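Side-chain contact in GCN5-related N-acetyltransferase (Ralstonia eutropha JMP134, PDB 2Q0Y), which probably transfers acyl groups, such as an acetyl group from acetyl-CoA, to an acceptor that is not known, as a member of the GNAT family: residues W56-G61 with G105-N110. Residues are numbered along the deposited sequence; the frame is centred on the assembly and turned at random. Where two conformers were deposited one is given.
Sequences WVMEEG and GQALMN. With ZN (zinc ion), chain B; EDO (1,2-ethanediol), chain F.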
ATOM      1  N   TRP A  56      -0.881  -0.403  20.100  1.00 11.40           N
ATOM      2  CA  TRP A  56      -0.367  -0.453  21.448  1.00 11.73           C
ATOM      3  C   TRP A  56      -0.024   0.952  21.897  1.00 11.47           C
ATOM      4  O   TRP A  56       0.360   1.801  21.074  1.00  8.53           O
ATOM      5  CB  TRP A  56       0.889  -1.329  21.493  1.00 14.04           C
ATOM      6  CG  TRP A  56       0.727  -2.706  20.909  1.00 13.68           C
ATOM      7  CD1 TRP A  56       1.045  -3.112  19.636  1.00 17.72           C
ATOM      8  CD2 TRP A  56       0.219  -3.859  21.579  1.00 13.05           C
ATOM      9  NE1 TRP A  56       0.755  -4.455  19.477  1.00 17.29           N
ATOM     10  CE2 TRP A  56       0.241  -4.931  20.656  1.00 15.93           C
ATOM     11  CE3 TRP A  56      -0.271  -4.085  22.866  1.00 15.65           C
ATOM     12  CZ2 TRP A  56      -0.194  -6.217  20.994  1.00 18.25           C
ATOM     13  CZ3 TRP A  56      -0.689  -5.368  23.209  1.00 15.85           C
ATOM     14  CH2 TRP A  56      -0.658  -6.410  22.276  1.00 15.24           C
ATOM     15  N   VAL A  57      -0.143   1.190  23.195  1.00 11.40           N
ATOM     16  CA  VAL A  57       0.179   2.476  23.809  1.00 10.29           C
ATOM     17  C   VAL A  57       1.249   2.261  24.894  1.00 10.87           C
ATOM     18  O   VAL A  57       1.137   1.342  25.699  1.00 10.03           O
ATOM     19  CB  VAL A  57      -1.090   3.106  24.421  1.00 10.56           C
ATOM     20  CG1 VAL A  57      -0.788   4.407  25.116  1.00 15.71           C
ATOM     21  CG2 VAL A  57      -2.165   3.308  23.325  1.00 16.69           C
HETATM   22  N   MSE A  58       2.301   3.083  24.901  1.00  9.70           N
HETATM   23  CA  MSE A  58       3.278   3.079  25.994  1.00 10.01           C
HETATM   24  C   MSE A  58       2.940   4.187  26.988  1.00  9.30           C
HETATM   25  O   MSE A  58       2.763   5.352  26.609  1.00  9.81           O
HETATM   26  CB  MSE A  58       4.701   3.290  25.476  1.00 10.47           C
HETATM   27  CG  MSE A  58       5.783   3.037  26.499  1.00 14.14           C
HETATM   28 SE   MSE A  58       5.983   1.109  26.808  0.75 22.31          SE
HETATM   29  CE  MSE A  58       6.776   0.622  25.141  1.00 21.64           C
ATOM     30  N   GLU A  59       2.863   3.818  28.259  1.00 10.86           N
ATOM     31  CA  GLU A  59       2.487   4.735  29.324  1.00  9.49           C
ATOM     32  C   GLU A  59       3.530   4.794  30.432  1.00  9.49           C
ATOM     33  O   GLU A  59       4.178   3.801  30.730  1.00 13.00           O
ATOM     34  CB  GLU A  59       1.171   4.305  29.970  1.00 12.64           C
ATOM     35  CG  GLU A  59       0.039   4.145  29.023  1.00 17.47           C
ATOM     36  CD  GLU A  59      -1.253   3.915  29.744  1.00 14.73           C
ATOM     37  OE1 GLU A  59      -1.257   3.151  30.730  1.00 21.34           O
ATOM     38  OE2 GLU A  59      -2.255   4.512  29.324  1.00 20.15           O
ATOM     39  N   GLU A  60       3.688   5.991  30.987  1.00  9.77           N
ATOM     40  CA  GLU A  60       4.532   6.232  32.146  0.50 10.40           C
ATOM     41  C   GLU A  60       3.593   6.530  33.300  1.00 10.66           C
ATOM     42  O   GLU A  60       2.881   7.529  33.286  1.00 10.79           O
ATOM     43  CB  GLU A  60       5.479   7.425  31.916  0.50 10.28           C
ATOM     44  CG  GLU A  60       6.209   7.893  33.173  0.50 12.70           C
ATOM     45  CD  GLU A  60       7.229   8.989  32.919  0.50 10.66           C
ATOM     46  OE1 GLU A  60       7.322   9.458  31.773  0.50  5.50           O
ATOM     47  OE2 GLU A  60       7.943   9.380  33.879  0.50 12.12           O
ATOM     48  N   GLY A  61       3.566   5.655  34.292  1.00 13.05           N
ATOM     49  CA  GLY A  61       2.655   5.836  35.406  1.00 14.32           C
ATOM     50  C   GLY A  61       1.240   6.116  34.950  1.00 13.91           C
ATOM     51  O   GLY A  61       0.584   6.999  35.493  1.00 15.42           O
ATOM     52  N   GLY A 105      10.290   3.464  20.647  1.00  9.02           N
ATOM     53  CA  GLY A 105       9.900   3.213  19.275  1.00 11.03           C
ATOM     54  C   GLY A 105      10.214   1.781  18.852  1.00 10.66           C
ATOM     55  O   GLY A 105       9.394   1.103  18.244  1.00 10.26           O
ATOM     56  N   GLN A 106      11.403   1.318  19.184  1.00 10.14           N
ATOM     57  CA  GLN A 106      11.778  -0.066  18.875  1.00 11.39           C
ATOM     58  C   GLN A 106      10.903  -1.072  19.624  1.00 10.56           C
ATOM     59  O   GLN A 106      10.482  -2.085  19.060  1.00 11.61           O
ATOM     60  CB  GLN A 106      13.252  -0.285  19.167  1.00  9.72           C
ATOM     61  CG  GLN A 106      13.701  -1.710  18.890  1.00 15.07           C
ATOM     62  CD  GLN A 106      15.202  -1.874  18.854  1.00 24.22           C
ATOM     63  OE1 GLN A 106      15.948  -0.974  19.235  1.00 30.06           O
ATOM     64  NE2 GLN A 106      15.655  -3.035  18.389  1.00 28.48           N
ATOM     65  N   ALA A 107      10.579  -0.769  20.881  1.00 10.78           N
ATOM     66  CA  ALA A 107       9.696  -1.625  21.682  1.00 11.24           C
ATOM     67  C   ALA A 107       8.295  -1.741  21.075  1.00 11.38           C
ATOM     68  O   ALA A 107       7.742  -2.840  20.974  1.00 11.33           O
ATOM     69  CB  ALA A 107       9.613  -1.116  23.085  1.00 12.66           C
ATOM     70  N   LEU A 108       7.728  -0.618  20.654  1.00 11.07           N
ATOM     71  CA  LEU A 108       6.428  -0.625  19.985  1.00 10.52           C
ATOM     72  C   LEU A 108       6.488  -1.342  18.639  1.00 12.49           C
ATOM     73  O   LEU A 108       5.580  -2.099  18.300  1.00 11.82           O
ATOM     74  CB  LEU A 108       5.895   0.798  19.806  1.00 11.70           C
ATOM     75  CG  LEU A 108       5.429   1.480  21.096  1.00 11.91           C
ATOM     76  CD1 LEU A 108       5.067   2.934  20.863  1.00 14.86           C
ATOM     77  CD2 LEU A 108       4.253   0.749  21.700  1.00 14.81           C
HETATM   78  N   MSE A 109       7.557  -1.125  17.878  1.00 11.39           N
HETATM   79  CA  MSE A 109       7.716  -1.877  16.638  1.00 11.86           C
HETATM   80  C   MSE A 109       7.784  -3.377  16.907  1.00 11.56           C
HETATM   81  O   MSE A 109       7.194  -4.168  16.175  1.00 12.33           O
HETATM   82  CB  MSE A 109       8.950  -1.428  15.879  1.00 12.37           C
HETATM   83  CG  MSE A 109       8.823  -0.075  15.198  1.00 12.62           C
HETATM   84 SE   MSE A 109       7.662  -0.100  13.661  0.75 16.01          SE
HETATM   85  CE  MSE A 109       8.677  -1.298  12.490  1.00 14.79           C
ATOM     86  N   ASN A 110       8.504  -3.771  17.947  1.00 12.05           N
ATOM     87  CA  ASN A 110       8.592  -5.182  18.304  1.00 13.55           C
ATOM     88  C   ASN A 110       7.229  -5.754  18.640  1.00 12.72           C
ATOM     89  O   ASN A 110       6.908  -6.882  18.222  1.00 12.45           O
ATOM     90  CB  ASN A 110       9.535  -5.392  19.498  1.00 13.89           C
ATOM     91  CG  ASN A 110      10.997  -5.331  19.117  1.00 16.33           C
ATOM     92  OD1 ASN A 110      11.373  -5.591  17.986  1.00 18.27           O
ATOM     93  ND2 ASN A 110      11.840  -5.021  20.095  1.00 20.39           N
TER
HETATM   94 ZN    ZN B 153       9.233  10.406  31.703  1.00 17.96          ZN
HETATM   95  C1  EDO F 157      12.086   6.045  20.680  1.00 13.30           C
HETATM   96  O1  EDO F 157      12.523   4.741  20.998  1.00 45.64           O
HETATM   97  C2  EDO F 157      12.172   6.275  19.194  1.00 35.04           C
HETATM   98  O2  EDO F 157      11.680   7.585  18.913  1.00 42.40           O
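Leu108 reaches from helix 104-118 onto strand 54-60 and lays CD2 between Trp56 and Met58, 4.0 Å from Trp56 CB and 4.3 Å from Met58 CE. Its CG lies anti to its own carbonyl carbon (chi1 -71°), and the side chain also rests on Ala66 of the adjacent strand 63-74. A branched aliphatic side chain suits this buried place, since it fills the layer between helix and strand without bringing in a polar atom. Met58, present as selenomethionine, approaches from the strand side: its chain leaves anti to the backbone N, then bends at chi2 (74°) and chi3 (71°), which brings CE to 3.9 Å from Ala107 CB. The small methyl of Ala107 lets the methionine methyl come up close to the helix. Leu108 is the one buried residue of the four that touch; Met58, Ala107 and Trp56 are partly exposed, though their atoms approach as closely. The broad, largely apolar indole of Trp56 suits such a site, spreading along the helix to Arg111 and Glu115. Glu60 takes no part in the packing; in the conformer given, its OE1 binds zinc at 2.1 Å, as does His99. No hydrogen bond joins the two segments; the helix of this GNAT fold is held against the antiparallel part of the sheet here by dispersion and hydrophobic burial, contacts that set position with little directional demand.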